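Local coordinates for ABC-type transport system, molybdenum-specific extracellular solute-binding protein (Clostridium difficile, PDB 4KD5), which probably binds molybdate or tungstate outside the cell and delivers it to an ABC transporter for uptake, at residues Pro55-Met67 with Thr193-Val205. Residues are numbered along the deposited sequence; the frame is centred on the assembly and turned at random. Where two conformers were deposited one is given.
Sequences PCDLFISAGQKQM and TYPVSVIKASKNV. With SBT (2-butanol), chain G; FMT (formic acid), chain H.
Phe59 and Ser197 form the hydrogen-bonded pair at the middle of an antiparallel strand pairing between 58-60 and 193-198. Phe59 N reaches Ser197 O at 3.0 Å nearly in line with the carbonyl, and Ser197 N answers to Phe59 O; Ser61 N to Pro195 O (2.8 Å) and Ile199 N to Asp57 O extend the series both ways, the last from above the carbonyl plane.

Ser202 OG gives its proton to the anti lone pair of Asp57 OD1 (2.6 Å) and accepts from Asn204 N in an ST turn. Its chi1 of 167° swings OG to where it can do both. Asp57 OD2 is taken by Asn9 N of strand 6-13.

Apolar contacts divide between the two faces. On one, Leu58 spreads its methyls over two valines, CD2 on Val196 CG2 and CD1 on Val198 CG2 (each 3.7 Å), while Ile60 runs beside Val196; helix 205-215 packs on Leu58 and both valines. On the other, Ile199 CD1 meets Phe59 CB at 3.7 Å, and the Pro195 ring is crossed by selenomethionine Met67, CG to CG 3.6 Å. A bend at chi2 (-69°) carries Met67 SE on to Ser197 CB (3.8 Å).

The 2-butanol lies against Gly63, Gln64 and Lys65. The Tyr194 ring meets Ala62 CA obliquely, its hydroxyl bonded to Asn87 ND2.

Main-chain bonds thus fix the register, apolar side chains pack on both faces, and a buried carboxylate, bonded by Ser202 on one oxygen and by Asn9 N on the other, ties the Ile199-Ser202 turn into the central sheet of this periplasmic-binding-protein fold.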
ATOM      1  N   PRO A  55       1.813  -0.802 -20.042  1.00 69.05           N
ATOM      2  CA  PRO A  55       1.998  -0.942 -18.592  1.00 63.80           C
ATOM      3  C   PRO A  55       2.564   0.308 -17.924  1.00 62.08           C
ATOM      4  O   PRO A  55       3.762   0.378 -17.632  1.00 73.73           O
ATOM      5  CB  PRO A  55       2.997  -2.097 -18.477  1.00 67.35           C
ATOM      6  CG  PRO A  55       3.744  -2.083 -19.769  1.00 70.24           C
ATOM      7  CD  PRO A  55       2.753  -1.642 -20.808  1.00 70.01           C
ATOM      8  N   CYS A  56       1.702   1.288 -17.687  0.63 56.59           N
ATOM      9  CA  CYS A  56       2.107   2.511 -17.009  0.63 55.52           C
ATOM     10  C   CYS A  56       1.509   2.535 -15.611  0.63 53.80           C
ATOM     11  O   CYS A  56       0.409   2.039 -15.394  0.63 56.41           O
ATOM     12  CB  CYS A  56       1.658   3.733 -17.808  0.63 54.75           C
ATOM     13  SG  CYS A  56       2.455   3.886 -19.418  0.63 61.25           S
ATOM     14  N   ASP A  57       2.243   3.103 -14.662  1.00 48.94           N
ATOM     15  CA  ASP A  57       1.795   3.141 -13.273  1.00 57.75           C
ATOM     16  C   ASP A  57       1.245   4.496 -12.850  1.00 54.38           C
ATOM     17  O   ASP A  57       0.206   4.572 -12.200  1.00 54.01           O
ATOM     18  CB  ASP A  57       2.930   2.726 -12.330  1.00 52.10           C
ATOM     19  CG  ASP A  57       3.391   1.308 -12.564  1.00 55.37           C
ATOM     20  OD1 ASP A  57       2.586   0.382 -12.352  1.00 55.19           O
ATOM     21  OD2 ASP A  57       4.559   1.125 -12.958  1.00 60.00           O
ATOM     22  N   LEU A  58       1.950   5.558 -13.222  1.00 55.82           N
ATOM     23  CA  LEU A  58       1.518   6.917 -12.918  1.00 56.89           C
ATOM     24  C   LEU A  58       1.594   7.764 -14.189  1.00 59.62           C
ATOM     25  O   LEU A  58       2.475   7.554 -15.029  1.00 67.63           O
ATOM     26  CB  LEU A  58       2.395   7.524 -11.821  1.00 57.55           C
ATOM     27  CG  LEU A  58       1.869   8.760 -11.085  1.00 57.13           C
ATOM     28  CD1 LEU A  58       0.958   8.362  -9.939  1.00 49.23           C
ATOM     29  CD2 LEU A  58       3.022   9.592 -10.556  1.00 62.89           C
ATOM     30  N   PHE A  59       0.668   8.706 -14.339  1.00 51.70           N
ATOM     31  CA  PHE A  59       0.652   9.582 -15.506  1.00 49.92           C
ATOM     32  C   PHE A  59       0.525  11.043 -15.075  1.00 49.03           C
ATOM     33  O   PHE A  59      -0.377  11.398 -14.313  1.00 50.78           O
ATOM     34  CB  PHE A  59      -0.488   9.178 -16.444  1.00 50.32           C
ATOM     35  CG  PHE A  59      -0.649  10.074 -17.640  1.00 54.34           C
ATOM     36  CD1 PHE A  59       0.456  10.564 -18.320  1.00 58.02           C
ATOM     37  CD2 PHE A  59      -1.912  10.393 -18.108  1.00 54.87           C
ATOM     38  CE1 PHE A  59       0.300  11.375 -19.427  1.00 54.94           C
ATOM     39  CE2 PHE A  59      -2.078  11.201 -19.213  1.00 52.95           C
ATOM     40  CZ  PHE A  59      -0.971  11.695 -19.875  1.00 56.11           C
ATOM     41  N   ILE A  60       1.446  11.878 -15.550  1.00 45.41           N
ATOM     42  CA  ILE A  60       1.397  13.315 -15.304  1.00 48.44           C
ATOM     43  C   ILE A  60       1.151  14.028 -16.630  1.00 52.41           C
ATOM     44  O   ILE A  60       1.953  13.917 -17.562  1.00 53.80           O
ATOM     45  CB  ILE A  60       2.707  13.827 -14.692  1.00 46.05           C
ATOM     46  CG1 ILE A  60       3.188  12.887 -13.587  1.00 42.82           C
ATOM     47  CG2 ILE A  60       2.528  15.236 -14.155  1.00 47.25           C
ATOM     48  CD1 ILE A  60       4.513  13.295 -12.962  1.00 36.00           C
ATOM     49  N   SER A  61       0.050  14.768 -16.714  1.00 53.86           N
ATOM     50  CA  SER A  61      -0.362  15.364 -17.980  1.00 58.73           C
ATOM     51  C   SER A  61      -0.112  16.867 -18.046  1.00 62.80           C
ATOM     52  O   SER A  61       0.123  17.509 -17.027  1.00 65.05           O
ATOM     53  CB  SER A  61      -1.839  15.082 -18.228  1.00 66.46           C
ATOM     54  OG  SER A  61      -2.079  14.922 -19.605  1.00 76.81           O
ATOM     55  N   ALA A  62      -0.180  17.419 -19.255  1.00 58.23           N
ATOM     56  CA  ALA A  62      -0.005  18.854 -19.471  1.00 64.63           C
ATOM     57  C   ALA A  62      -1.335  19.584 -19.334  1.00 75.94           C
ATOM     58  O   ALA A  62      -1.376  20.783 -19.045  1.00 87.68           O
ATOM     59  CB  ALA A  62       0.601  19.120 -20.837  1.00 61.78           C
ATOM     60  N   GLY A  63      -2.423  18.859 -19.570  1.00 69.51           N
ATOM     61  CA  GLY A  63      -3.752  19.441 -19.501  1.00 72.08           C
ATOM     62  C   GLY A  63      -4.786  18.484 -18.940  1.00 71.17           C
ATOM     63  O   GLY A  63      -4.495  17.310 -18.705  1.00 67.53           O
ATOM     64  N   GLN A  64      -6.001  18.987 -18.736  1.00 71.47           N
ATOM     65  CA  GLN A  64      -7.069  18.197 -18.128  1.00 67.71           C
ATOM     66  C   GLN A  64      -7.862  17.371 -19.135  1.00 69.09           C
ATOM     67  O   GLN A  64      -8.575  16.444 -18.754  1.00 72.45           O
ATOM     68  CB  GLN A  64      -8.026  19.098 -17.338  1.00 72.64           C
ATOM     69  CG  GLN A  64      -7.405  19.835 -16.157  1.00 78.87           C
ATOM     70  CD  GLN A  64      -7.340  19.005 -14.882  1.00 84.12           C
ATOM     71  OE1 GLN A  64      -6.958  19.511 -13.827  1.00 83.14           O
ATOM     72  NE2 GLN A  64      -7.712  17.731 -14.971  1.00 85.07           N
ATOM     73  N   LYS A  65      -7.734  17.715 -20.413  1.00 70.40           N
ATOM     74  CA  LYS A  65      -8.490  17.068 -21.487  1.00 73.31           C
ATOM     75  C   LYS A  65      -8.260  15.557 -21.554  1.00 68.14           C
ATOM     76  O   LYS A  65      -9.207  14.776 -21.641  1.00 69.09           O
ATOM     77  CB  LYS A  65      -8.137  17.715 -22.832  1.00 79.39           C
ATOM     78  CG  LYS A  65      -9.170  17.526 -23.935  1.00 91.09           C
ATOM     79  CD  LYS A  65      -8.880  16.303 -24.809  1.00 94.83           C
ATOM     80  CE  LYS A  65     -10.074  15.997 -25.719  1.00 97.21           C
ATOM     81  NZ  LYS A  65      -9.800  14.920 -26.717  1.00 93.93           N
ATOM     82  N   GLN A  66      -6.999  15.149 -21.499  1.00 61.77           N
ATOM     83  CA  GLN A  66      -6.642  13.738 -21.624  1.00 64.62           C
ATOM     84  C   GLN A  66      -7.006  12.898 -20.397  1.00 61.15           C
ATOM     85  O   GLN A  66      -7.263  11.699 -20.515  1.00 59.95           O
ATOM     86  CB  GLN A  66      -5.155  13.601 -21.957  1.00 65.73           C
ATOM     87  CG  GLN A  66      -4.338  14.831 -21.597  1.00 66.68           C
ATOM     88  CD  GLN A  66      -4.268  15.844 -22.715  1.00 64.46           C
ATOM     89  OE1 GLN A  66      -4.219  17.048 -22.472  1.00 72.84           O
ATOM     90  NE2 GLN A  66      -4.244  15.361 -23.949  1.00 67.20           N
HETATM   91  N   MSE A  67      -7.024  13.525 -19.223  1.00 53.46           N
HETATM   92  CA  MSE A  67      -7.431  12.845 -17.996  1.00 51.68           C
HETATM   93  C   MSE A  67      -8.919  12.518 -18.030  1.00 62.66           C
HETATM   94  O   MSE A  67      -9.336  11.443 -17.595  1.00 65.22           O
HETATM   95  CB  MSE A  67      -7.109  13.710 -16.778  1.00 43.73           C
HETATM   96  CG  MSE A  67      -5.631  13.770 -16.436  1.00 54.58           C
HETATM   97 SE   MSE A  67      -4.971  12.061 -15.768  1.00 82.30          SE
HETATM   98  CE  MSE A  67      -3.087  12.518 -15.571  1.00 48.68           C
ATOM     99  N   THR A 193      -2.609  23.933 -15.625  1.00 58.77           N
ATOM    100  CA  THR A 193      -2.346  22.915 -14.609  1.00 58.35           C
ATOM    101  C   THR A 193      -1.809  21.601 -15.165  1.00 55.59           C
ATOM    102  O   THR A 193      -2.058  21.251 -16.316  1.00 55.80           O
ATOM    103  CB  THR A 193      -3.596  22.620 -13.767  1.00 61.50           C
ATOM    104  OG1 THR A 193      -4.582  21.978 -14.579  1.00 73.46           O
ATOM    105  CG2 THR A 193      -4.169  23.898 -13.199  1.00 64.63           C
ATOM    106  N   TYR A 194      -1.089  20.872 -14.319  1.00 53.80           N
ATOM    107  CA  TYR A 194      -0.582  19.556 -14.674  1.00 46.49           C
ATOM    108  C   TYR A 194      -1.199  18.519 -13.740  1.00 49.06           C
ATOM    109  O   TYR A 194      -0.804  18.410 -12.577  1.00 53.64           O
ATOM    110  CB  TYR A 194       0.951  19.527 -14.592  1.00 43.21           C
ATOM    111  CG  TYR A 194       1.643  20.546 -15.483  1.00 48.27           C
ATOM    112  CD1 TYR A 194       1.732  21.879 -15.108  1.00 47.47           C
ATOM    113  CD2 TYR A 194       2.212  20.171 -16.693  1.00 51.98           C
ATOM    114  CE1 TYR A 194       2.358  22.813 -15.916  1.00 62.38           C
ATOM    115  CE2 TYR A 194       2.844  21.099 -17.509  1.00 59.26           C
ATOM    116  CZ  TYR A 194       2.914  22.419 -17.113  1.00 65.39           C
ATOM    117  OH  TYR A 194       3.538  23.349 -17.912  1.00 64.18           O
ATOM    118  N   PRO A 195      -2.193  17.767 -14.239  1.00 54.38           N
ATOM    119  CA  PRO A 195      -2.847  16.755 -13.399  1.00 51.62           C
ATOM    120  C   PRO A 195      -2.042  15.463 -13.318  1.00 49.47           C
ATOM    121  O   PRO A 195      -1.341  15.112 -14.277  1.00 47.05           O
ATOM    122  CB  PRO A 195      -4.170  16.499 -14.126  1.00 49.24           C
ATOM    123  CG  PRO A 195      -3.870  16.795 -15.560  1.00 57.15           C
ATOM    124  CD  PRO A 195      -2.816  17.880 -15.571  1.00 54.88           C
ATOM    125  N   VAL A 196      -2.136  14.775 -12.180  1.00 38.59           N
ATOM    126  CA  VAL A 196      -1.486  13.484 -12.001  1.00 33.62           C
ATOM    127  C   VAL A 196      -2.557  12.447 -11.667  1.00 40.20           C
ATOM    128  O   VAL A 196      -3.586  12.782 -11.081  1.00 41.22           O
ATOM    129  CB  VAL A 196      -0.409  13.546 -10.880  1.00 43.30           C
ATOM    130  CG1 VAL A 196      -1.043  13.849  -9.533  1.00 42.57           C
ATOM    131  CG2 VAL A 196       0.390  12.249 -10.800  1.00 33.36           C
ATOM    132  N   SER A 197      -2.335  11.195 -12.057  1.00 40.35           N
ATOM    133  CA  SER A 197      -3.242  10.115 -11.670  1.00 45.86           C
ATOM    134  C   SER A 197      -2.541   8.761 -11.669  1.00 48.23           C
ATOM    135  O   SER A 197      -1.643   8.525 -12.476  1.00 51.62           O
ATOM    136  CB  SER A 197      -4.453  10.068 -12.603  1.00 47.37           C
ATOM    137  OG  SER A 197      -5.358   9.059 -12.193  1.00 61.00           O
ATOM    138  N   VAL A 198      -2.951   7.874 -10.766  1.00 45.64           N
ATOM    139  CA  VAL A 198      -2.483   6.493 -10.800  1.00 48.72           C
ATOM    140  C   VAL A 198      -3.282   5.749 -11.868  1.00 49.87           C
ATOM    141  O   VAL A 198      -4.495   5.940 -11.984  1.00 46.76           O
ATOM    142  CB  VAL A 198      -2.650   5.798  -9.435  1.00 48.15           C
ATOM    143  CG1 VAL A 198      -2.260   4.331  -9.523  1.00 36.60           C
ATOM    144  CG2 VAL A 198      -1.805   6.487  -8.385  1.00 46.17           C
ATOM    145  N   ILE A 199      -2.606   4.917 -12.655  1.00 44.98           N
ATOM    146  CA  ILE A 199      -3.264   4.165 -13.719  1.00 45.31           C
ATOM    147  C   ILE A 199      -3.960   2.921 -13.156  1.00 44.34           C
ATOM    148  O   ILE A 199      -3.402   2.228 -12.306  1.00 46.14           O
ATOM    149  CB  ILE A 199      -2.252   3.776 -14.808  1.00 54.72           C
ATOM    150  CG1 ILE A 199      -1.539   5.022 -15.331  1.00 54.52           C
ATOM    151  CG2 ILE A 199      -2.928   3.053 -15.950  1.00 52.36           C
ATOM    152  CD1 ILE A 199      -2.479   6.068 -15.892  1.00 44.89           C
ATOM    153  N   LYS A 200      -5.175   2.645 -13.629  1.00 45.75           N
ATOM    154  CA  LYS A 200      -5.998   1.549 -13.108  1.00 53.82           C
ATOM    155  C   LYS A 200      -5.369   0.175 -13.331  1.00 54.25           C
ATOM    156  O   LYS A 200      -5.384  -0.678 -12.443  1.00 49.91           O
ATOM    157  CB  LYS A 200      -7.386   1.599 -13.754  1.00 57.76           C
ATOM    158  CG  LYS A 200      -8.387   0.608 -13.192  1.00 58.82           C
ATOM    159  CD  LYS A 200      -8.813   0.993 -11.790  1.00 63.07           C
ATOM    160  CE  LYS A 200     -10.315   0.839 -11.619  1.00 75.15           C
ATOM    161  NZ  LYS A 200     -11.071   1.583 -12.666  1.00 78.84           N
ATOM    162  N   ALA A 201      -4.805  -0.030 -14.516  1.00 56.60           N
ATOM    163  CA  ALA A 201      -4.229  -1.325 -14.878  1.00 59.86           C
ATOM    164  C   ALA A 201      -2.898  -1.612 -14.194  1.00 63.80           C
ATOM    165  O   ALA A 201      -2.363  -2.715 -14.311  1.00 64.92           O
ATOM    166  CB  ALA A 201      -4.074  -1.435 -16.376  1.00 60.50           C
ATOM    167  N   SER A 202      -2.357  -0.612 -13.504  1.00 62.24           N
ATOM    168  CA  SER A 202      -1.080  -0.760 -12.807  1.00 53.97           C
ATOM    169  C   SER A 202      -1.090  -1.939 -11.842  1.00 52.60           C
ATOM    170  O   SER A 202      -2.082  -2.184 -11.152  1.00 59.28           O
ATOM    171  CB  SER A 202      -0.746   0.515 -12.040  1.00 50.38           C
ATOM    172  OG  SER A 202       0.311   0.294 -11.137  1.00 50.23           O
ATOM    173  N   LYS A 203       0.017  -2.668 -11.802  1.00 56.31           N
ATOM    174  CA  LYS A 203       0.158  -3.801 -10.899  1.00 58.25           C
ATOM    175  C   LYS A 203       0.799  -3.373  -9.588  1.00 56.70           C
ATOM    176  O   LYS A 203       1.044  -4.193  -8.706  1.00 58.91           O
ATOM    177  CB  LYS A 203       0.973  -4.911 -11.567  1.00 62.10           C
ATOM    178  CG  LYS A 203       0.162  -5.789 -12.510  1.00 69.50           C
ATOM    179  CD  LYS A 203       0.945  -6.133 -13.769  1.00 78.89           C
ATOM    180  CE  LYS A 203       0.740  -7.587 -14.170  1.00 91.14           C
ATOM    181  NZ  LYS A 203      -0.697  -7.972 -14.203  1.00 97.48           N
ATOM    182  N   ASN A 204       1.069  -2.077  -9.472  1.00 62.62           N
ATOM    183  CA  ASN A 204       1.594  -1.505  -8.241  1.00 57.28           C
ATOM    184  C   ASN A 204       0.851  -0.226  -7.865  1.00 53.93           C
ATOM    185  O   ASN A 204       1.456   0.843  -7.760  1.00 54.01           O
ATOM    186  CB  ASN A 204       3.099  -1.231  -8.369  1.00 54.97           C
ATOM    187  CG  ASN A 204       3.910  -2.497  -8.520  1.00 61.40           C
ATOM    188  OD1 ASN A 204       4.273  -2.885  -9.629  1.00 78.02           O
ATOM    189  ND2 ASN A 204       4.200  -3.154  -7.400  1.00 53.54           N
ATOM    190  N   VAL A 205      -0.459  -0.349  -7.661  1.00 46.42           N
ATOM    191  CA  VAL A 205      -1.305   0.796  -7.340  1.00 47.84           C
ATOM    192  C   VAL A 205      -0.842   1.521  -6.081  1.00 49.34           C
ATOM    193  O   VAL A 205      -0.663   2.737  -6.090  1.00 55.51           O
ATOM    194  CB  VAL A 205      -2.791   0.390  -7.230  1.00 48.27           C
ATOM    195  CG1 VAL A 205      -3.638   1.560  -6.769  1.00 45.89           C
ATOM    196  CG2 VAL A 205      -3.305  -0.110  -8.561  1.00 43.82           C
TER
HETATM  197  C1  SBT G 302      -8.910  21.718 -20.012  1.00 53.40           C
HETATM  198  C2  SBT G 302      -7.399  21.618 -20.135  1.00 52.77           C
HETATM  199  C3  SBT G 302      -7.002  21.109 -21.512  1.00 49.42           C
HETATM  200  C4  SBT G 302      -5.603  21.559 -21.873  1.00 44.49           C
HETATM  201  OH  SBT G 302      -6.850  22.916 -19.937  1.00 61.09           O
HETATM  202  C   FMT H 303      -5.305   1.546 -17.868  1.00 82.31           C
HETATM  203  O1  FMT H 303      -5.775   1.236 -16.771  1.00 72.93           O
HETATM  204  O2  FMT H 303      -4.722   0.775 -18.631  1.00 80.88           O